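Local coordinates for protein bile acid 7a-dehydratase, BaiE (PDB 4L8P) that probably catalyses the 7-alpha-dehydration of bile acid derivatives, a lyase reaction carried out by a subunit with a SnoaL-like, cystatin-like fold, at residues R120-D125 with G142-D147; D75-F80 with T161-I166; M101-T106 with E124-F129. One frame throughout, in Å; residues are numbered along the deposited sequence. Where two conformers were deposited one is given.

Overall arrangement
The chain begins with the long helix 22-55, and the first contact along it comes soon after. In contact 2, residues 75-80, in and just after the turn of a small two-stranded hairpin, meet 161-166 and close a loop of 80 residues. Contacts 1 and 3 are nested inside it. Contact 3 (101-106 with 124-129) closes the first hairpin of the four-stranded sheet, and contact 1 (120-125 with 142-147) the second. The two overlap along the chain, sharing Glu-124 and Asp-125 on strand 116-129. Strand 155-172 pairs next to 137-152, completing the order 98-111, 116-129, 137-152, 155-172. Asp-125, in contacts 1 and 3, forms a salt bridge with Arg-165 from contact 2.

Contact 1: residues R120-D125 with G142-D147; sequences RWYLED and GAFYTD
Trp-121 and Leu-123 pair with Tyr-145 and Ala-143 in the antiparallel hairpin formed by the two central strands of the curved sheet, the core of the SnoaL-like, cystatin-like fold. Each pair is joined by two backbone hydrogen bonds. The bond from Trp-121 N to Tyr-145 O is 2.9 Å long and nearly straight (163° at the hydrogen).

The tight part lies along the middle of the hairpin. On the face carrying Leu-123, the branched CG sits 3.9 Å from CD1 of Tyr-145, the partner of Trp-121 at the next hydrogen-bonded pair, while the small Ala-143 lies opposite Leu-123. On the same face Trp-121 brings CD1 to 3.5 Å from Asp-147 OD2; its NE1 is hydrogen-bonded to Tyr-149, and Asp-147 OD1 to Thr-161, while Asp-147 OD2 forms a salt bridge with Lys-46, which also makes a cation-pi contact with Trp-121. On the other face, Tyr-122 and Phe-144 run side by side and make a T-shaped stack: CE1 of Phe-144 stands over one face of the Tyr-122 ring, 3.7 Å from its CE2, with the planes 72° apart. Tyr-122 swings its ring anti to the backbone N (chi1 -170°), and its hydroxyl is hydrogen-bonded to Asp-54 of the second subunit, so an aromatic with a polar end suits this buried interface.

Packing is looser toward Arg-120 and Thr-146, which are partly exposed and share a bridging water. The extended arginine lies alongside the threonine, whose OG1 stands over one guanidinium face. The water accepts from Arg-120 NH1 at 3.0 Å, donates to Tyr-145 O at 3.1 Å, and also bonds Thr-146 OG1.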
loop_
_atom_site.group_PDB
_atom_site.type_symbol
_atom_site.label_atom_id
_atom_site.label_comp_id
_atom_site.label_asym_id
_atom_site.label_seq_id
_atom_site.Cartn_x
_atom_site.Cartn_y
_atom_site.Cartn_z
ATOM N N ARG A 120 12.645 2.125 2.648
ATOM C CA ARG A 120 12.401 0.850 1.992
ATOM C C ARG A 120 10.985 0.808 1.458
ATOM O O ARG A 120 10.016 1.200 2.140
ATOM C CB ARG A 120 12.630 -0.318 2.907
ATOM C CG ARG A 120 14.023 -0.385 3.515
ATOM C CD ARG A 120 14.083 -1.680 4.321
ATOM N NE ARG A 120 15.402 -2.015 4.811
ATOM C CZ ARG A 120 16.292 -2.833 4.226
ATOM N NH1 ARG A 120 16.068 -3.440 3.067
ATOM N NH2 ARG A 120 17.456 -3.052 4.842
ATOM N N TRP A 121 10.871 0.332 0.221
ATOM C CA TRP A 121 9.587 0.196 -0.437
ATOM C C TRP A 121 9.541 -1.161 -1.096
ATOM O O TRP A 121 10.539 -1.616 -1.638
ATOM C CB TRP A 121 9.372 1.265 -1.508
ATOM C CG TRP A 121 9.190 2.652 -0.933
ATOM C CD1 TRP A 121 10.176 3.555 -0.625
ATOM C CD2 TRP A 121 7.958 3.243 -0.542
ATOM N NE1 TRP A 121 9.625 4.674 -0.070
ATOM C CE2 TRP A 121 8.256 4.530 -0.030
ATOM C CE3 TRP A 121 6.615 2.849 -0.638
ATOM C CZ2 TRP A 121 7.241 5.401 0.424
ATOM C CZ3 TRP A 121 5.622 3.718 -0.221
ATOM C CH2 TRP A 121 5.935 4.993 0.277
ATOM N N TYR A 122 8.350 -1.751 -1.103
ATOM C CA TYR A 122 8.106 -3.082 -1.714
ATOM C C TYR A 122 7.335 -2.769 -3.002
ATOM O O TYR A 122 6.189 -2.316 -2.947
ATOM C CB TYR A 122 7.256 -3.950 -0.752
ATOM C CG TYR A 122 7.121 -5.423 -1.143
ATOM C CD1 TYR A 122 6.980 -5.825 -2.474
ATOM C CD2 TYR A 122 7.130 -6.410 -0.166
ATOM C CE1 TYR A 122 6.859 -7.179 -2.812
ATOM C CE2 TYR A 122 7.019 -7.760 -0.485
ATOM C CZ TYR A 122 6.870 -8.133 -1.809
ATOM O OH TYR A 122 6.793 -9.476 -2.132
ATOM N N LEU A 123 7.980 -2.948 -4.149
ATOM C CA LEU A 123 7.428 -2.578 -5.461
ATOM C C LEU A 123 6.861 -3.779 -6.182
ATOM O O LEU A 123 7.507 -4.805 -6.244
ATOM C CB LEU A 123 8.529 -1.996 -6.349
ATOM C CG LEU A 123 8.581 -0.500 -6.437
ATOM C CD1 LEU A 123 7.370 0.041 -7.229
ATOM C CD2 LEU A 123 8.694 0.061 -5.020
ATOM N N GLU A 124 5.674 -3.635 -6.749
ATOM C CA GLU A 124 5.203 -4.477 -7.859
ATOM C C GLU A 124 5.116 -3.602 -9.117
ATOM O O GLU A 124 4.559 -2.523 -9.063
ATOM C CB GLU A 124 3.806 -5.060 -7.586
ATOM C CG GLU A 124 3.441 -6.013 -8.693
ATOM C CD GLU A 124 2.065 -6.574 -8.693
ATOM O OE1 GLU A 124 1.161 -6.138 -7.903
ATOM O OE2 GLU A 124 1.868 -7.459 -9.585
ATOM N N ASP A 125 5.625 -4.102 -10.253
ATOM C CA ASP A 125 5.541 -3.398 -11.515
ATOM C C ASP A 125 4.863 -4.271 -12.563
ATOM O O ASP A 125 5.070 -5.482 -12.601
ATOM C CB ASP A 125 6.904 -2.936 -12.013
ATOM C CG ASP A 125 7.891 -4.052 -12.140
ATOM O OD1 ASP A 125 8.211 -4.662 -11.112
ATOM O OD2 ASP A 125 8.383 -4.301 -13.263
ATOM N N GLY A 142 8.644 -7.783 -9.256
ATOM C CA GLY A 142 8.656 -7.261 -7.908
ATOM C C GLY A 142 10.061 -6.890 -7.534
ATOM O O GLY A 142 11.018 -7.471 -8.047
ATOM N N ALA A 143 10.199 -5.952 -6.607
ATOM C CA ALA A 143 11.505 -5.514 -6.157
ATOM C C ALA A 143 11.455 -4.924 -4.760
ATOM O O ALA A 143 10.438 -4.354 -4.368
ATOM C CB ALA A 143 12.075 -4.488 -7.139
ATOM N N PHE A 144 12.569 -5.064 -4.026
ATOM C CA PHE A 144 12.767 -4.359 -2.762
ATOM C C PHE A 144 13.688 -3.180 -3.071
ATOM O O PHE A 144 14.843 -3.385 -3.427
ATOM C CB PHE A 144 13.444 -5.260 -1.738
ATOM C CG PHE A 144 12.654 -6.491 -1.381
ATOM C CD1 PHE A 144 11.395 -6.367 -0.838
ATOM C CD2 PHE A 144 13.210 -7.777 -1.541
ATOM C CE1 PHE A 144 10.664 -7.501 -0.470
ATOM C CE2 PHE A 144 12.484 -8.906 -1.170
ATOM C CZ PHE A 144 11.217 -8.745 -0.651
ATOM N N TYR A 145 13.176 -1.971 -2.887
ATOM C CA TYR A 145 13.931 -0.712 -3.094
ATOM C C TYR A 145 14.323 -0.143 -1.755
ATOM O O TYR A 145 13.565 -0.239 -0.767
ATOM C CB TYR A 145 13.053 0.307 -3.830
ATOM C CG TYR A 145 13.129 0.179 -5.333
ATOM C CD1 TYR A 145 12.411 -0.789 -6.010
ATOM C CD2 TYR A 145 13.985 0.998 -6.080
ATOM C CE1 TYR A 145 12.507 -0.925 -7.385
ATOM C CE2 TYR A 145 14.076 0.868 -7.464
ATOM C CZ TYR A 145 13.336 -0.093 -8.106
ATOM O OH TYR A 145 13.422 -0.238 -9.474
ATOM N N THR A 146 15.529 0.411 -1.707
ATOM C CA THR A 146 15.967 1.245 -0.595
ATOM C C THR A 146 16.388 2.620 -1.126
ATOM O O THR A 146 17.464 2.775 -1.706
ATOM C CB THR A 146 17.088 0.558 0.213
ATOM O OG1 THR A 146 16.612 -0.725 0.654
ATOM C CG2 THR A 146 17.448 1.386 1.413
ATOM N N ASP A 147 15.524 3.611 -0.905
ATOM C CA ASP A 147 15.694 4.995 -1.387
ATOM C C ASP A 147 16.502 5.807 -0.376
ATOM O O ASP A 147 16.436 5.524 0.838
ATOM C CB ASP A 147 14.360 5.737 -1.463
ATOM C CG ASP A 147 13.402 5.211 -2.523
ATOM O OD1 ASP A 147 13.776 4.382 -3.404
ATOM O OD2 ASP A 147 12.248 5.680 -2.515
HETATM O O HOH W 1 14.170 -2.751 0.915
#

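Contact 2: residues D75-F80 with T161-I166; sequences DGKLVF and TGYVRI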
loop_
_atom_site.group_PDB
_atom_site.type_symbol
_atom_site.label_atom_id
_atom_site.label_comp_id
_atom_site.label_asym_id
_atom_site.label_seq_id
_atom_site.Cartn_x
_atom_site.Cartn_y
_atom_site.Cartn_z
ATOM N N ASP A 75 19.874 4.370 -9.605
ATOM C CA ASP A 75 19.150 3.274 -8.964
ATOM C C ASP A 75 20.069 2.064 -8.721
ATOM O O ASP A 75 19.581 0.980 -8.478
ATOM C CB ASP A 75 17.904 2.891 -9.756
ATOM C CG ASP A 75 18.219 2.249 -11.107
ATOM O OD1 ASP A 75 19.409 2.126 -11.468
ATOM O OD2 ASP A 75 17.234 1.892 -11.813
ATOM N N GLY A 76 21.396 2.268 -8.807
ATOM C CA GLY A 76 22.337 1.169 -8.691
ATOM C C GLY A 76 22.683 0.525 -10.028
ATOM O O GLY A 76 23.646 -0.215 -10.107
ATOM N N LYS A 77 21.877 0.790 -11.067
ATOM C CA LYS A 77 22.065 0.194 -12.399
ATOM C C LYS A 77 22.231 1.302 -13.447
ATOM O O LYS A 77 23.151 1.292 -14.239
ATOM C CB LYS A 77 20.887 -0.725 -12.734
ATOM C CG LYS A 77 21.020 -2.162 -12.208
ATOM C CD LYS A 77 20.727 -2.291 -10.741
ATOM C CE LYS A 77 20.614 -3.755 -10.334
ATOM N NZ LYS A 77 20.201 -3.893 -8.915
ATOM N N LEU A 78 21.278 2.229 -13.443
ATOM C CA LEU A 78 21.270 3.377 -14.310
ATOM C C LEU A 78 21.753 4.569 -13.498
ATOM O O LEU A 78 21.404 4.721 -12.335
ATOM C CB LEU A 78 19.848 3.597 -14.821
ATOM C CG LEU A 78 19.326 2.433 -15.693
ATOM C CD1 LEU A 78 17.846 2.601 -16.016
ATOM C CD2 LEU A 78 20.131 2.310 -16.982
ATOM N N VAL A 79 22.541 5.421 -14.109
ATOM C CA VAL A 79 23.079 6.582 -13.423
ATOM C C VAL A 79 23.052 7.788 -14.352
ATOM O O VAL A 79 23.480 7.722 -15.519
ATOM C CB VAL A 79 24.498 6.319 -12.829
ATOM C CG1 VAL A 79 25.382 5.584 -13.817
ATOM C CG2 VAL A 79 25.158 7.613 -12.366
ATOM N N PHE A 80 22.543 8.892 -13.811
ATOM C CA PHE A 80 22.459 10.169 -14.506
ATOM C C PHE A 80 23.009 11.305 -13.638
ATOM O O PHE A 80 23.182 11.183 -12.422
ATOM C CB PHE A 80 21.017 10.429 -14.936
ATOM C CG PHE A 80 20.403 9.269 -15.656
ATOM C CD1 PHE A 80 20.623 9.087 -17.026
ATOM C CD2 PHE A 80 19.693 8.303 -14.957
ATOM C CE1 PHE A 80 20.096 7.990 -17.696
ATOM C CE2 PHE A 80 19.152 7.211 -15.634
ATOM C CZ PHE A 80 19.359 7.053 -16.991
ATOM N N THR A 161 18.562 5.513 -5.261
ATOM C CA THR A 161 17.994 4.287 -4.726
ATOM C C THR A 161 18.842 3.104 -5.127
ATOM O O THR A 161 19.784 3.234 -5.896
ATOM C CB THR A 161 16.509 4.116 -5.168
ATOM O OG1 THR A 161 15.868 3.112 -4.380
ATOM C CG2 THR A 161 16.391 3.734 -6.626
ATOM N N GLY A 162 18.515 1.970 -4.543
ATOM C CA GLY A 162 19.020 0.683 -4.977
ATOM C C GLY A 162 17.955 -0.356 -4.787
ATOM O O GLY A 162 17.020 -0.179 -3.989
ATOM N N TYR A 163 18.087 -1.459 -5.514
ATOM C CA TYR A 163 17.069 -2.493 -5.400
ATOM C C TYR A 163 17.579 -3.911 -5.600
ATOM O O TYR A 163 18.624 -4.136 -6.235
ATOM C CB TYR A 163 15.932 -2.208 -6.381
ATOM C CG TYR A 163 16.293 -2.285 -7.849
ATOM C CD1 TYR A 163 16.787 -1.191 -8.517
ATOM C CD2 TYR A 163 16.143 -3.479 -8.565
ATOM C CE1 TYR A 163 17.099 -1.247 -9.866
ATOM C CE2 TYR A 163 16.447 -3.553 -9.913
ATOM C CZ TYR A 163 16.924 -2.437 -10.566
ATOM O OH TYR A 163 17.242 -2.544 -11.904
ATOM N N VAL A 164 16.808 -4.856 -5.062
ATOM C CA VAL A 164 16.921 -6.249 -5.357
ATOM C C VAL A 164 15.653 -6.667 -6.100
ATOM O O VAL A 164 14.550 -6.503 -5.596
ATOM C CB VAL A 164 17.055 -7.081 -4.062
ATOM C CG1 VAL A 164 16.988 -8.574 -4.369
ATOM C CG2 VAL A 164 18.344 -6.724 -3.355
ATOM N N ARG A 165 15.817 -7.234 -7.290
ATOM C CA ARG A 165 14.686 -7.704 -8.088
ATOM C C ARG A 165 14.253 -9.065 -7.522
ATOM O O ARG A 165 15.024 -10.017 -7.569
ATOM C CB ARG A 165 15.138 -7.798 -9.562
ATOM C CG ARG A 165 14.035 -7.792 -10.584
ATOM C CD ARG A 165 13.514 -6.384 -10.775
ATOM N NE ARG A 165 12.605 -6.277 -11.920
ATOM C CZ ARG A 165 11.309 -5.957 -11.873
ATOM N NH1 ARG A 165 10.686 -5.694 -10.729
ATOM N NH2 ARG A 165 10.618 -5.858 -13.014
ATOM N N ILE A 166 13.028 -9.155 -7.000
ATOM C CA ILE A 166 12.507 -10.411 -6.472
ATOM C C ILE A 166 12.340 -11.380 -7.642
ATOM O O ILE A 166 12.802 -12.537 -7.609
ATOM C CB ILE A 166 11.164 -10.203 -5.776
ATOM C CG1 ILE A 166 11.301 -9.205 -4.606
ATOM C CG2 ILE A 166 10.561 -11.533 -5.330
ATOM C CD1 ILE A 166 9.984 -8.648 -4.145
HETATM O O HOH W 2 20.209 -1.444 -7.447
HETATM O O HOH W 3 17.457 -0.323 -13.407
#
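Lys-77 reaches back from a surface loop to set its ammonium over the ring of Tyr-163, a cation-pi contact in which NZ stands 3.9 Å from the ring centroid and 11° off the ring normal. A bend at chi2 (78°) carries the extended tail across the phenol, with Lys-77 CD 3.7 Å from Tyr-163 OH. The long, flexible lysine keeps its charge near solvent.

Asp-75 approaches at the edge of this ring, which also stacks with Tyr-145. Water does the polar joining: one molecule donates to Asp-75 O at 2.7 Å and accepts from both Lys-77 NZ and Tyr-163 N, while a second links Asp-75 OD2 to Tyr-163 OH. Thr-161 turns its methyl to Asp-75, CG2 to CB 3.6 Å.

The other carboxylate oxygen, Asp-75 OD1, is gripped by two backbone donors, Lys-77 N at 2.8 Å and Leu-78 N at 2.7 Å. Gly-76, between Asp-75 and Lys-77, has a positive phi (91°) that glycine accepts readily. The Lys-77 bond makes an Asx turn, and with the Leu-78 bond an Asx motif, at the tip of the small hairpin 73-74/79-80 resting on strand 155-172, the last of the sheet within this chain.

Contact 3: residues M101-T106 with E124-F129; sequences MHMGHT and EDNLIF
The backbone bond from Met-103 N to Glu-124 O, 2.8 Å long and nearly straight (171°), is one of four that join strands 98-111 and 116-129 into an antiparallel hairpin. Met-101 pairs with Asn-126; both methionines are present as selenomethionine. Between the pairs, the alpha carbon of Asp-125 makes a CA-H...O contact with Met-101 O at 3.2 Å.

Van der Waals contacts lie on both faces. Met-103 and Glu-124 run side by side; the methionine bends at its last torsion (chi3 -74°), laying its methyl along the glutamate chain, with CE 3.7 Å from OE1. Flexible and slender, it can follow that chain across the buried face of the sheet, where it also packs against Glu-124 of the third subunit. On the opposite face His-102 meets aliphatic carbon, its CD2 4.0 Å from Asp-125 CB and its CE1 4.1 Å from Leu-127 CD2, while its ND1 is hydrogen-bonded to Asp-54 of the same chain.

The last group concerns metal ligands. CG anti to the backbone N (chi1 -175°) and an extended chain carry the Glu-124 carboxylate to a sodium ion; nearer the backbone, its CB lies at the edge of the His-105 ring, 4.0 Å from CE1. His-105 ND1 is hydrogen-bonded to Tyr-122 O, which fixes the rotation of the imidazole and presents NE2 to a nickel ion. His-105 NE2 of the second and third subunits binds the same nickel, and Glu-124 OE1 of all three subunits binds the one sodium.

Two rings of like residues, histidines and carboxylates, thus converge where the three chains meet. The sodium ion would be expected to offset the repulsion of the buried glutamates, and since each ion takes ligands from all three chains, metal binding and trimer assembly are probably coupled.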
loop_
_atom_site.group_PDB
_atom_site.type_symbol
_atom_site.label_atom_id
_atom_site.label_comp_id
_atom_site.label_asym_id
_atom_site.label_seq_id
_atom_site.Cartn_x
_atom_site.Cartn_y
_atom_site.Cartn_z
HETATM N N MSE A 101 2.570 0.434 -14.503
HETATM C CA MSE A 101 2.013 0.554 -13.157
HETATM C C MSE A 101 3.088 0.136 -12.182
HETATM O O MSE A 101 3.408 -1.048 -12.085
HETATM C CB MSE A 101 0.720 -0.271 -13.030
HETATM C CG MSE A 101 -0.490 0.459 -13.642
HETATM SE SE MSE A 101 -2.059 -0.710 -13.866
HETATM C CE MSE A 101 -2.315 -0.946 -11.921
ATOM N N HIS A 102 3.634 1.108 -11.440
ATOM C CA HIS A 102 4.610 0.875 -10.370
ATOM C C HIS A 102 3.902 1.126 -9.058
ATOM O O HIS A 102 3.560 2.275 -8.723
ATOM C CB HIS A 102 5.780 1.857 -10.522
ATOM C CG HIS A 102 6.585 1.628 -11.746
ATOM N ND1 HIS A 102 6.221 2.128 -12.973
ATOM C CD2 HIS A 102 7.760 0.971 -11.932
ATOM C CE1 HIS A 102 7.103 1.740 -13.878
ATOM N NE2 HIS A 102 8.069 1.066 -13.268
HETATM N N MSE A 103 3.634 0.041 -8.339
HETATM C CA MSE A 103 2.768 0.040 -7.158
HETATM C C MSE A 103 3.626 -0.201 -5.929
HETATM O O MSE A 103 4.183 -1.291 -5.740
HETATM C CB MSE A 103 1.696 -1.032 -7.344
HETATM C CG MSE A 103 0.771 -0.619 -8.503
HETATM SE SE MSE A 103 -0.381 -2.124 -9.052
HETATM C CE MSE A 103 1.016 -3.126 -9.965
ATOM N N GLY A 104 3.765 0.840 -5.101
ATOM C CA GLY A 104 4.524 0.758 -3.872
ATOM C C GLY A 104 3.664 0.257 -2.722
ATOM O O GLY A 104 2.455 0.621 -2.577
ATOM N N HIS A 105 4.300 -0.562 -1.891
ATOM C CA HIS A 105 3.697 -1.122 -0.687
ATOM C C HIS A 105 4.625 -1.006 0.517
ATOM O O HIS A 105 5.872 -0.933 0.376
ATOM C CB HIS A 105 3.390 -2.615 -0.826
ATOM C CG HIS A 105 2.676 -2.987 -2.068
ATOM N ND1 HIS A 105 3.299 -3.041 -3.296
ATOM C CD2 HIS A 105 1.382 -3.319 -2.283
ATOM C CE1 HIS A 105 2.424 -3.409 -4.210
ATOM N NE2 HIS A 105 1.261 -3.570 -3.621
ATOM N N THR A 106 3.992 -1.036 1.688
ATOM C CA THR A 106 4.638 -1.308 2.961
ATOM C C THR A 106 5.995 -0.606 3.139
ATOM O O THR A 106 7.029 -1.247 3.261
ATOM C CB THR A 106 4.688 -2.841 3.257
ATOM O OG1 THR A 106 5.290 -3.564 2.163
ATOM C CG2 THR A 106 3.296 -3.368 3.466
ATOM N N GLU A 124 5.674 -3.635 -6.749
ATOM C CA GLU A 124 5.203 -4.477 -7.859
ATOM C C GLU A 124 5.116 -3.602 -9.117
ATOM O O GLU A 124 4.559 -2.523 -9.063
ATOM C CB GLU A 124 3.806 -5.060 -7.586
ATOM C CG GLU A 124 3.441 -6.013 -8.693
ATOM C CD GLU A 124 2.065 -6.574 -8.693
ATOM O OE1 GLU A 124 1.161 -6.138 -7.903
ATOM O OE2 GLU A 124 1.868 -7.459 -9.585
ATOM N N ASP A 125 5.625 -4.102 -10.253
ATOM C CA ASP A 125 5.541 -3.398 -11.515
ATOM C C ASP A 125 4.863 -4.271 -12.563
ATOM O O ASP A 125 5.070 -5.482 -12.601
ATOM C CB ASP A 125 6.904 -2.936 -12.013
ATOM C CG ASP A 125 7.891 -4.052 -12.140
ATOM O OD1 ASP A 125 8.211 -4.662 -11.112
ATOM O OD2 ASP A 125 8.383 -4.301 -13.263
ATOM N N ASN A 126 3.995 -3.652 -13.354
ATOM C CA ASN A 126 3.360 -4.286 -14.498
ATOM C C ASN A 126 3.528 -3.321 -15.681
ATOM O O ASN A 126 3.301 -2.109 -15.552
ATOM C CB ASN A 126 1.865 -4.485 -14.282
ATOM C CG ASN A 126 1.508 -5.428 -13.133
ATOM O OD1 ASN A 126 2.339 -6.162 -12.558
ATOM N ND2 ASN A 126 0.249 -5.409 -12.785
ATOM N N LEU A 127 3.998 -3.855 -16.802
ATOM C CA LEU A 127 4.222 -3.080 -18.020
ATOM C C LEU A 127 3.489 -3.779 -19.153
ATOM O O LEU A 127 3.533 -5.011 -19.258
ATOM C CB LEU A 127 5.709 -2.959 -18.352
ATOM C CG LEU A 127 6.695 -2.585 -17.240
ATOM C CD1 LEU A 127 8.095 -2.650 -17.842
ATOM C CD2 LEU A 127 6.400 -1.223 -16.615
ATOM N N ILE A 128 2.808 -2.984 -19.987
ATOM C CA ILE A 128 2.103 -3.480 -21.179
ATOM C C ILE A 128 2.452 -2.592 -22.385
ATOM O O ILE A 128 2.286 -1.377 -22.342
ATOM C CB ILE A 128 0.567 -3.470 -20.972
ATOM C CG1 ILE A 128 0.177 -4.401 -19.802
ATOM C CG2 ILE A 128 -0.169 -3.838 -22.268
ATOM C CD1 ILE A 128 -1.239 -4.231 -19.297
ATOM N N PHE A 129 2.948 -3.214 -23.445
ATOM C CA PHE A 129 3.215 -2.515 -24.700
ATOM C C PHE A 129 2.015 -2.719 -25.632
ATOM O O PHE A 129 1.645 -3.859 -25.942
ATOM C CB PHE A 129 4.520 -3.027 -25.316
ATOM C CG PHE A 129 5.743 -2.627 -24.542
ATOM C CD1 PHE A 129 6.213 -3.417 -23.492
ATOM C CD2 PHE A 129 6.409 -1.433 -24.843
ATOM C CE1 PHE A 129 7.330 -3.035 -22.762
ATOM C CE2 PHE A 129 7.526 -1.051 -24.122
ATOM C CZ PHE A 129 7.989 -1.852 -23.088
#